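Local coordinates for protein formylmethanofuran--tetrahydromethanopterin formyltransferase (PDB 1M5S) that catalyses the reversible transfer of a formyl group from formylmethanofuran to tetrahydromethanopterin, an early step of methanogenesis from carbon dioxide, at residues T41-A44 with M49-A52; A83-L88 with G118-F123; Q94-L97 with T101-V104; E129-T132 with R137-Y140. All blocks are in the same frame, centred on the assembly; numbering follows the deposited sequence.

Interaction 1: T41-A44 with M49-A52; sequences TGFA and MCPA
Phe43 and Pro51 form a CH-pi contact inside the connection between helix 30-41 and strand 53-60, where the chain folds back on itself at a subunit boundary. Pro51 CD sits over one face of the Phe43 ring, 3.7 Å from its centroid and 16° off the ring normal, while Pro51 CG reaches the rim at Phe43 CE2. Phe43 CG is anti to the backbone N (chi1 -169°), which carries the phenyl group across to the proline. Cys50 adds a sulfur-aromatic contact from an oblique direction, its SG 4.0 Å from Phe43 CD1. Next to the ring the two backbones close up: Ala44 CB comes within 3.2 Å of Ala52 O, and the two methyl carbons, Ala44 CB and Ala52 CB, are 4.4 Å apart. Ala52 O is buried with no hydrogen-bonding partner in the model and meets Ala44 by van der Waals contact. The carbonyl oxygens of Gly42 and Phe43 are instead bonded by the guanidinium of Arg91, and Arg91 of the second subunit makes a cation-pi contact with the Phe43 ring. The whole is a proline-phenylalanine CH-pi contact in the loop between helix 30-41 and strand 53-60, at the interface with the second subunit of the homotetramer.

Interaction 2: A83-L88 with G118-F123; sequences ALEEQL and GFKLKF
Glu85 and Lys120 join helix 81-95 to helix 117-122 by a long salt bridge on the surface of the alpha/beta sandwich. They carry practically all of the surface that these short helical segments bury on each other. Even at Glu85 and Lys120, where the backbones come nearest, the CA atoms remain 10.5 Å apart, and the gap is spanned by the length of the two chains. Glu85 leaves its helix with CG anti to the backbone N (chi1 175°) and runs on extended, which carries the carboxylate out toward the other helix. Lys120 already starts in the direction of the 83-88 segment and bends at chi3 (140°), so that the two side chains meet at about a right angle. At such a separation the attraction is probably mainly electrostatic, and modest on a partly solvent-accessible surface.

Lys120 also lays part of its side chain on Leu89, and Leu121 touches Leu89 and Ile92, so apolar contacts one turn and more further along helix 81-95 lie beside the ion pair. On the same helix, Leu84 and Leu88 turn to strands 12-26 and 71-78, leaving Glu85 for the neighbouring helix. The ammonium does not meet the carboxylate in line with one oxygen but lies above the flat group: Lys120 NZ is 3.8 Å from Glu85 OE2, 3.9 Å from Glu85 CD and 4.3 Å from Glu85 OE1.

Interaction 3: Q94-L97 with T101-V104; sequences QCVL and TTAV
Val96 meets Thr102 through its carbonyl and Val104 through its CG1 methyl, in the connection between helix 81-95 and strand 103-106. Thr102 OG1 donates to Val96 O at 2.5 Å, short enough that the exact length is doubtful. The hydroxyl approaches from above the carbonyl plane, 42° out of it. A chi1 of 52° places OG1 between the backbone N and the carbonyl carbon of Thr102, facing Val96. Beside this bond Val96 CG1 presses on Val104 CG2 at 3.4 Å, tighter than usual for two methyl groups, and lies 3.8 Å from Thr102 OG1. Thr102 and Val104 both point toward Val96, whereas Ala103 between them points away, the alternation expected of extended chain.

Further out, Ile25 of strand 12-26 touches both Val96 and Thr102, and Phe149 packs on Thr102 and Val104. Ala99 O is a second hydrogen-bond partner of Thr102 OG1. A valine here would probably leave the carbonyl oxygens of Val96 and Ala99 without the hydroxyl that now bonds them. One hydroxyl serving two carbonyl oxygens in a buried setting probably ties both of them to the start of the 101-104 segment.

Interaction 4: E129-T132 with R137-Y140; sequences ESET and RKVY
Thr132 and Val139 satisfy each other's backbone in both directions. Thr132 N donates to Val139 O at 2.8 Å, and Val139 N returns a bond to Thr132 O at 3.0 Å. Val139 O also receives a CA-H...O contact from Glu131 CA at 3.5 Å, and Ser130 O takes a similar one from Tyr140 CA.

The strands 130-134 and 137-144 thus form an antiparallel beta hairpin, with Thr132 and Val139 a hydrogen-bonded pair and Glu131 and Tyr140 a non-hydrogen-bonded one. On the face carrying the latter pair, the two side chains run alongside each other, carboxylate and ring planes 65° apart, and one water joins their ends: it donates to Glu131 OE2 at 2.7 Å and is hydrogen-bonded to Tyr140 OH at 2.8 Å.

Lys138, extended throughout, passes the other carboxylate oxygen with its CE 3.5 Å from Glu131 OE1, but its NZ stays 4.3 Å from Glu131 OE1, too far for a salt bridge. The ammonium has a weak, long ion pair with Glu153 instead. A leucine in its place would probably leave the carboxylates of Glu131 and Glu153 without the positive charge now close to both. The end of the Arg137 side chain leads elsewhere, NH1 bonded to Asn106 O and paired with Glu152 OE1.

The four contacts follow the order 1, 2, 3, 4 by their first segments, and interaction 3 falls between the two segments of interaction 2. Helix 81-95 is shared by interactions 2 and 3, and its Gln87 packs against Pro51 and Ala52 of interaction 1; interactions 1 and 2 lie about 17 Å apart between centres. Interactions 2 and 3 have centres about 12 Å apart without touching. Interaction 4, about 15 Å from each of them between centres, meets interaction 2 directly through the Lys122-Glu129 salt bridge and the packing of Tyr140 on Phe119. Interactions 1, 2 and 4 are thus linked by direct touches, with interaction 3 close by. Interactions 1 to 3 border on the second subunit, and interaction 4 reaches it at Glu129.

Interaction 1: T41-A44 with M49-A52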
loop_
_atom_site.group_PDB
_atom_site.type_symbol
_atom_site.label_atom_id
_atom_site.label_comp_id
_atom_site.label_asym_id
_atom_site.label_seq_id
_atom_site.Cartn_x
_atom_site.Cartn_y
_atom_site.Cartn_z
ATOM N N THR A 41 16.905 -4.729 -3.071
ATOM C CA THR A 41 17.128 -4.214 -4.421
ATOM C C THR A 41 17.143 -2.691 -4.469
ATOM O O THR A 41 17.147 -2.100 -5.546
ATOM C CB THR A 41 16.056 -4.720 -5.406
ATOM O OG1 THR A 41 14.756 -4.367 -4.920
ATOM C CG2 THR A 41 16.148 -6.234 -5.574
ATOM N N GLY A 42 17.169 -2.062 -3.295
ATOM C CA GLY A 42 17.323 -0.619 -3.219
ATOM C C GLY A 42 18.767 -0.206 -3.417
ATOM O O GLY A 42 19.659 -1.053 -3.452
ATOM N N PHE A 43 19.001 1.104 -3.522
ATOM C CA PHE A 43 20.325 1.647 -3.833
ATOM C C PHE A 43 20.986 0.886 -4.993
ATOM O O PHE A 43 22.137 0.461 -4.906
ATOM C CB PHE A 43 21.211 1.612 -2.577
ATOM C CG PHE A 43 22.503 2.387 -2.711
ATOM C CD1 PHE A 43 22.588 3.481 -3.568
ATOM C CD2 PHE A 43 23.620 2.036 -1.962
ATOM C CE1 PHE A 43 23.768 4.215 -3.675
ATOM C CE2 PHE A 43 24.808 2.768 -2.062
ATOM C CZ PHE A 43 24.878 3.860 -2.924
ATOM N N ALA A 44 20.228 0.691 -6.068
ATOM C CA ALA A 44 20.703 -0.087 -7.225
ATOM C C ALA A 44 19.909 0.261 -8.489
ATOM O O ALA A 44 19.209 -0.587 -9.060
ATOM C CB ALA A 44 20.528 -1.584 -6.950
ATOM N N MET A 49 27.252 3.857 -10.958
ATOM C CA MET A 49 27.500 4.608 -9.718
ATOM C C MET A 49 26.810 4.031 -8.464
ATOM O O MET A 49 26.940 4.575 -7.358
ATOM C CB MET A 49 27.079 6.066 -9.889
ATOM C CG MET A 49 28.226 7.044 -10.028
ATOM S SD MET A 49 27.759 8.691 -9.492
ATOM C CE MET A 49 28.540 8.736 -7.836
ATOM N N CYS A 50 25.996 2.995 -8.666
ATOM C CA CYS A 50 25.399 2.226 -7.576
ATOM C C CYS A 50 26.130 0.889 -7.467
ATOM O O CYS A 50 26.707 0.418 -8.456
ATOM C CB CYS A 50 23.912 1.968 -7.850
ATOM S SG CYS A 50 22.813 3.393 -7.597
ATOM N N PRO A 51 26.110 0.269 -6.271
ATOM C CA PRO A 51 26.717 -1.063 -6.086
ATOM C C PRO A 51 26.220 -2.115 -7.088
ATOM O O PRO A 51 26.959 -3.035 -7.453
ATOM C CB PRO A 51 26.357 -1.430 -4.645
ATOM C CG PRO A 51 26.235 -0.101 -3.948
ATOM C CD PRO A 51 25.658 0.843 -4.986
ATOM N N ALA A 52 24.968 -1.994 -7.521
ATOM C CA ALA A 52 24.408 -2.914 -8.508
ATOM C C ALA A 52 23.231 -2.289 -9.243
ATOM O O ALA A 52 22.893 -1.121 -9.029
ATOM C CB ALA A 52 23.967 -4.213 -7.832
#

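Interaction 2: A83-L88 with G118-F123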
loop_
_atom_site.group_PDB
_atom_site.type_symbol
_atom_site.label_atom_id
_atom_site.label_comp_id
_atom_site.label_asym_id
_atom_site.label_seq_id
_atom_site.Cartn_x
_atom_site.Cartn_y
_atom_site.Cartn_z
ATOM N N ALA A 83 31.762 -9.335 -9.110
ATOM C CA ALA A 83 30.988 -8.319 -8.410
ATOM C C ALA A 83 29.588 -8.812 -8.033
ATOM O O ALA A 83 29.075 -8.472 -6.968
ATOM C CB ALA A 83 30.892 -7.061 -9.268
ATOM N N LEU A 84 29.007 -9.657 -8.880
ATOM C CA LEU A 84 27.663 -10.190 -8.669
ATOM C C LEU A 84 27.559 -11.078 -7.429
ATOM O O LEU A 84 26.674 -10.878 -6.598
ATOM C CB LEU A 84 27.208 -10.978 -9.900
ATOM C CG LEU A 84 25.718 -11.319 -9.949
ATOM C CD1 LEU A 84 24.908 -10.045 -9.732
ATOM C CD2 LEU A 84 25.361 -11.969 -11.277
ATOM N N GLU A 85 28.437 -12.076 -7.332
ATOM C CA GLU A 85 28.518 -12.940 -6.155
ATOM C C GLU A 85 28.653 -12.100 -4.896
ATOM O O GLU A 85 27.990 -12.358 -3.896
ATOM C CB GLU A 85 29.715 -13.897 -6.273
ATOM C CG GLU A 85 29.968 -14.762 -5.031
ATOM C CD GLU A 85 30.774 -16.024 -5.328
ATOM O OE1 GLU A 85 31.839 -15.921 -5.973
ATOM O OE2 GLU A 85 30.348 -17.120 -4.901
ATOM N N GLU A 86 29.456 -11.046 -4.985
ATOM C CA GLU A 86 29.652 -10.117 -3.878
ATOM C C GLU A 86 28.344 -9.412 -3.519
ATOM O O GLU A 86 27.982 -9.334 -2.344
ATOM C CB GLU A 86 30.718 -9.083 -4.254
ATOM C CG GLU A 86 31.208 -8.200 -3.110
ATOM C CD GLU A 86 32.197 -7.134 -3.575
ATOM O OE1 GLU A 86 32.831 -7.312 -4.640
ATOM O OE2 GLU A 86 32.337 -6.110 -2.874
ATOM N N GLN A 87 27.632 -8.931 -4.539
ATOM C CA GLN A 87 26.380 -8.206 -4.337
ATOM C C GLN A 87 25.302 -9.124 -3.789
ATOM O O GLN A 87 24.509 -8.726 -2.942
ATOM C CB GLN A 87 25.899 -7.584 -5.646
ATOM C CG GLN A 87 26.599 -6.302 -6.002
ATOM C CD GLN A 87 26.507 -5.261 -4.910
ATOM O OE1 GLN A 87 25.434 -4.734 -4.637
ATOM N NE2 GLN A 87 27.644 -4.924 -4.309
ATOM N N LEU A 88 25.297 -10.364 -4.265
ATOM C CA LEU A 88 24.380 -11.373 -3.760
ATOM C C LEU A 88 24.618 -11.641 -2.279
ATOM O O LEU A 88 23.675 -11.650 -1.489
ATOM C CB LEU A 88 24.537 -12.669 -4.546
ATOM C CG LEU A 88 23.941 -12.643 -5.950
ATOM C CD1 LEU A 88 24.278 -13.931 -6.676
ATOM C CD2 LEU A 88 22.444 -12.457 -5.859
ATOM N N GLY A 118 23.996 -19.703 -0.506
ATOM C CA GLY A 118 23.425 -20.378 0.646
ATOM C C GLY A 118 24.464 -21.084 1.502
ATOM O O GLY A 118 24.364 -21.102 2.731
ATOM N N PHE A 119 25.442 -21.708 0.851
ATOM C CA PHE A 119 26.552 -22.341 1.555
ATOM C C PHE A 119 27.317 -21.281 2.337
ATOM O O PHE A 119 27.659 -21.483 3.497
ATOM C CB PHE A 119 27.485 -23.045 0.556
ATOM C CG PHE A 119 28.716 -23.649 1.188
ATOM C CD1 PHE A 119 29.875 -22.890 1.350
ATOM C CD2 PHE A 119 28.705 -24.961 1.654
ATOM C CE1 PHE A 119 31.003 -23.424 1.977
ATOM C CE2 PHE A 119 29.829 -25.508 2.284
ATOM C CZ PHE A 119 30.979 -24.734 2.445
ATOM N N LYS A 120 27.520 -20.123 1.718
ATOM C CA LYS A 120 28.317 -19.068 2.322
ATOM C C LYS A 120 27.587 -18.393 3.474
ATOM O O LYS A 120 28.213 -17.937 4.427
ATOM C CB LYS A 120 28.707 -18.032 1.266
ATOM C CG LYS A 120 29.726 -18.538 0.254
ATOM C CD LYS A 120 30.065 -17.464 -0.763
ATOM C CE LYS A 120 31.550 -17.451 -1.095
ATOM N NZ LYS A 120 31.970 -16.129 -1.641
ATOM N N LEU A 121 26.261 -18.357 3.399
ATOM C CA LEU A 121 25.451 -17.699 4.424
ATOM C C LEU A 121 25.268 -18.560 5.674
ATOM O O LEU A 121 25.154 -18.026 6.779
ATOM C CB LEU A 121 24.072 -17.320 3.853
ATOM C CG LEU A 121 24.012 -16.148 2.867
ATOM C CD1 LEU A 121 22.584 -15.937 2.402
ATOM C CD2 LEU A 121 24.550 -14.887 3.526
ATOM N N LYS A 122 25.325 -19.883 5.497
ATOM C CA LYS A 122 25.096 -20.835 6.585
ATOM C C LYS A 122 26.086 -20.647 7.733
ATOM O O LYS A 122 25.729 -20.843 8.892
ATOM C CB LYS A 122 25.154 -22.285 6.074
ATOM C CG LYS A 122 26.562 -22.860 5.928
ATOM C CD LYS A 122 26.533 -24.340 5.600
ATOM C CE LYS A 122 27.932 -24.898 5.408
ATOM N NZ LYS A 122 28.837 -24.613 6.556
ATOM N N PHE A 123 27.238 -20.063 7.419
ATOM C CA PHE A 123 28.318 -19.866 8.406
ATOM C C PHE A 123 27.890 -18.909 9.523
ATOM O O PHE A 123 28.514 -18.853 10.592
ATOM C CB PHE A 123 29.561 -19.324 7.715
ATOM C CG PHE A 123 30.277 -20.424 6.950
ATOM C CD1 PHE A 123 29.877 -20.730 5.647
ATOM C CD2 PHE A 123 31.313 -21.134 7.559
ATOM C CE1 PHE A 123 30.511 -21.761 4.950
ATOM C CE2 PHE A 123 31.945 -22.171 6.865
ATOM C CZ PHE A 123 31.543 -22.485 5.560
#

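Interaction 3: Q94-L97 with T101-V104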
loop_
_atom_site.group_PDB
_atom_site.type_symbol
_atom_site.label_atom_id
_atom_site.label_comp_id
_atom_site.label_asym_id
_atom_site.label_seq_id
_atom_site.Cartn_x
_atom_site.Cartn_y
_atom_site.Cartn_z
ATOM N N GLN A 94 22.464 -9.233 4.256
ATOM C CA GLN A 94 22.155 -8.062 5.068
ATOM C C GLN A 94 20.701 -7.615 4.976
ATOM O O GLN A 94 20.250 -6.829 5.812
ATOM C CB GLN A 94 23.056 -6.883 4.680
ATOM C CG GLN A 94 24.522 -7.078 5.012
ATOM C CD GLN A 94 24.729 -7.601 6.423
ATOM O OE1 GLN A 94 24.940 -8.798 6.628
ATOM N NE2 GLN A 94 24.616 -6.710 7.409
ATOM N N CYS A 95 20.002 -8.029 3.919
ATOM C CA CYS A 95 18.677 -7.481 3.631
ATOM C C CYS A 95 17.560 -8.523 3.552
ATOM O O CYS A 95 16.381 -8.171 3.523
ATOM C CB CYS A 95 18.712 -6.661 2.334
ATOM S SG CYS A 95 19.923 -5.313 2.338
ATOM N N VAL A 96 17.926 -9.799 3.510
ATOM C CA VAL A 96 16.937 -10.864 3.418
ATOM C C VAL A 96 17.050 -11.854 4.584
ATOM O O VAL A 96 16.067 -12.137 5.271
ATOM C CB VAL A 96 17.056 -11.596 2.069
ATOM C CG1 VAL A 96 16.009 -12.689 1.965
ATOM C CG2 VAL A 96 16.886 -10.603 0.924
ATOM N N LEU A 97 18.273 -12.278 4.879
ATOM C CA LEU A 97 18.547 -13.072 6.070
ATOM C C LEU A 97 18.058 -12.347 7.322
ATOM O O LEU A 97 17.521 -12.965 8.237
ATOM C CB LEU A 97 20.054 -13.354 6.178
ATOM C CG LEU A 97 20.554 -14.206 7.351
ATOM C CD1 LEU A 97 21.748 -15.023 6.903
ATOM C CD2 LEU A 97 20.921 -13.333 8.533
ATOM N N THR A 101 10.636 -13.532 8.307
ATOM C CA THR A 101 9.968 -14.681 7.689
ATOM C C THR A 101 10.471 -15.130 6.321
ATOM O O THR A 101 9.888 -16.033 5.716
ATOM C CB THR A 101 8.424 -14.494 7.597
ATOM O OG1 THR A 101 8.088 -13.694 6.451
ATOM C CG2 THR A 101 7.886 -13.839 8.859
ATOM N N THR A 102 11.579 -14.559 5.861
ATOM C CA THR A 102 12.050 -14.832 4.510
ATOM C C THR A 102 12.717 -16.193 4.344
ATOM O O THR A 102 13.275 -16.749 5.290
ATOM C CB THR A 102 13.037 -13.765 4.056
ATOM O OG1 THR A 102 14.059 -13.611 5.046
ATOM C CG2 THR A 102 12.324 -12.443 3.855
ATOM N N ALA A 103 12.567 -16.761 3.151
ATOM C CA ALA A 103 13.409 -17.865 2.688
ATOM C C ALA A 103 13.917 -17.486 1.302
ATOM O O ALA A 103 13.291 -16.684 0.610
ATOM C CB ALA A 103 12.607 -19.162 2.623
ATOM N N VAL A 104 15.115 -17.953 0.962
ATOM C CA VAL A 104 15.745 -17.639 -0.317
ATOM C C VAL A 104 15.910 -18.909 -1.140
ATOM O O VAL A 104 16.437 -19.907 -0.652
ATOM C CB VAL A 104 17.138 -17.000 -0.117
ATOM C CG1 VAL A 104 17.868 -16.896 -1.443
ATOM C CG2 VAL A 104 16.993 -15.633 0.497
#

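Interaction 4: E129-T132 with R137-Y140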
loop_
_atom_site.group_PDB
_atom_site.type_symbol
_atom_site.label_atom_id
_atom_site.label_comp_id
_atom_site.label_asym_id
_atom_site.label_seq_id
_atom_site.Cartn_x
_atom_site.Cartn_y
_atom_site.Cartn_z
ATOM N N GLU A 129 24.119 -24.631 11.965
ATOM C CA GLU A 129 23.502 -24.867 10.660
ATOM C C GLU A 129 23.116 -26.320 10.459
ATOM O O GLU A 129 23.793 -27.231 10.933
ATOM C CB GLU A 129 24.437 -24.477 9.516
ATOM C CG GLU A 129 25.505 -23.491 9.882
ATOM C CD GLU A 129 26.849 -24.130 10.107
ATOM O OE1 GLU A 129 27.278 -24.965 9.284
ATOM O OE2 GLU A 129 27.500 -23.752 11.093
ATOM N N SER A 130 22.079 -26.518 9.657
ATOM C CA SER A 130 21.637 -27.846 9.260
ATOM C C SER A 130 21.472 -27.827 7.750
ATOM O O SER A 130 21.544 -26.774 7.115
ATOM C CB SER A 130 20.292 -28.198 9.916
ATOM O OG SER A 130 19.896 -27.221 10.868
ATOM N N GLU A 131 21.203 -28.994 7.184
ATOM C CA GLU A 131 20.959 -29.104 5.763
ATOM C C GLU A 131 19.684 -29.903 5.561
ATOM O O GLU A 131 19.485 -30.942 6.188
ATOM C CB GLU A 131 22.138 -29.801 5.094
ATOM C CG GLU A 131 22.146 -29.693 3.591
ATOM C CD GLU A 131 23.039 -30.729 2.956
ATOM O OE1 GLU A 131 22.540 -31.497 2.106
ATOM O OE2 GLU A 131 24.229 -30.798 3.334
ATOM N N THR A 132 18.772 -29.347 4.774
ATOM C CA THR A 132 17.495 -29.992 4.517
ATOM C C THR A 132 17.198 -29.974 3.016
ATOM O O THR A 132 18.032 -29.541 2.211
ATOM C CB THR A 132 16.341 -29.299 5.317
ATOM O OG1 THR A 132 15.106 -29.987 5.089
ATOM C CG2 THR A 132 16.187 -27.836 4.914
ATOM N N ARG A 137 15.068 -29.399 -3.770
ATOM C CA ARG A 137 16.136 -28.386 -3.693
ATOM C C ARG A 137 16.938 -28.536 -2.395
ATOM O O ARG A 137 16.374 -28.801 -1.323
ATOM C CB ARG A 137 15.535 -26.980 -3.717
ATOM C CG ARG A 137 14.908 -26.612 -5.063
ATOM C CD ARG A 137 14.481 -25.144 -5.132
ATOM N NE ARG A 137 13.591 -24.853 -6.265
ATOM C CZ ARG A 137 13.736 -23.797 -7.076
ATOM N NH1 ARG A 137 14.733 -22.921 -6.896
ATOM N NH2 ARG A 137 12.925 -23.529 -8.109
ATOM N N LYS A 138 18.253 -28.394 -2.522
ATOM C CA LYS A 138 19.176 -28.456 -1.396
ATOM C C LYS A 138 19.219 -27.117 -0.663
ATOM O O LYS A 138 19.699 -26.110 -1.201
ATOM C CB LYS A 138 20.579 -28.824 -1.886
ATOM C CG LYS A 138 21.616 -28.941 -0.779
ATOM C CD LYS A 138 22.926 -29.500 -1.311
ATOM C CE LYS A 138 24.034 -29.383 -0.282
ATOM N NZ LYS A 138 25.324 -29.924 -0.807
ATOM N N VAL A 139 18.825 -27.150 0.611
ATOM C CA VAL A 139 18.626 -25.942 1.407
ATOM C C VAL A 139 19.380 -25.999 2.740
ATOM O O VAL A 139 19.428 -27.034 3.406
ATOM C CB VAL A 139 17.119 -25.705 1.683
ATOM C CG1 VAL A 139 16.931 -24.490 2.577
ATOM C CG2 VAL A 139 16.371 -25.542 0.377
ATOM N N TYR A 140 19.908 -24.859 3.155
ATOM C CA TYR A 140 20.617 -24.732 4.434
ATOM C C TYR A 140 19.724 -24.024 5.444
ATOM O O TYR A 140 19.063 -23.027 5.119
ATOM C CB TYR A 140 21.904 -23.929 4.257
ATOM C CG TYR A 140 22.965 -24.718 3.508
ATOM C CD1 TYR A 140 23.683 -25.719 4.169
ATOM C CD2 TYR A 140 23.208 -24.441 2.162
ATOM C CE1 TYR A 140 24.637 -26.466 3.470
ATOM C CE2 TYR A 140 24.157 -25.191 1.461
ATOM C CZ TYR A 140 24.868 -26.206 2.114
ATOM O OH TYR A 140 25.780 -26.943 1.428
HETATM O O HOH W 1 26.385 -29.373 2.586
#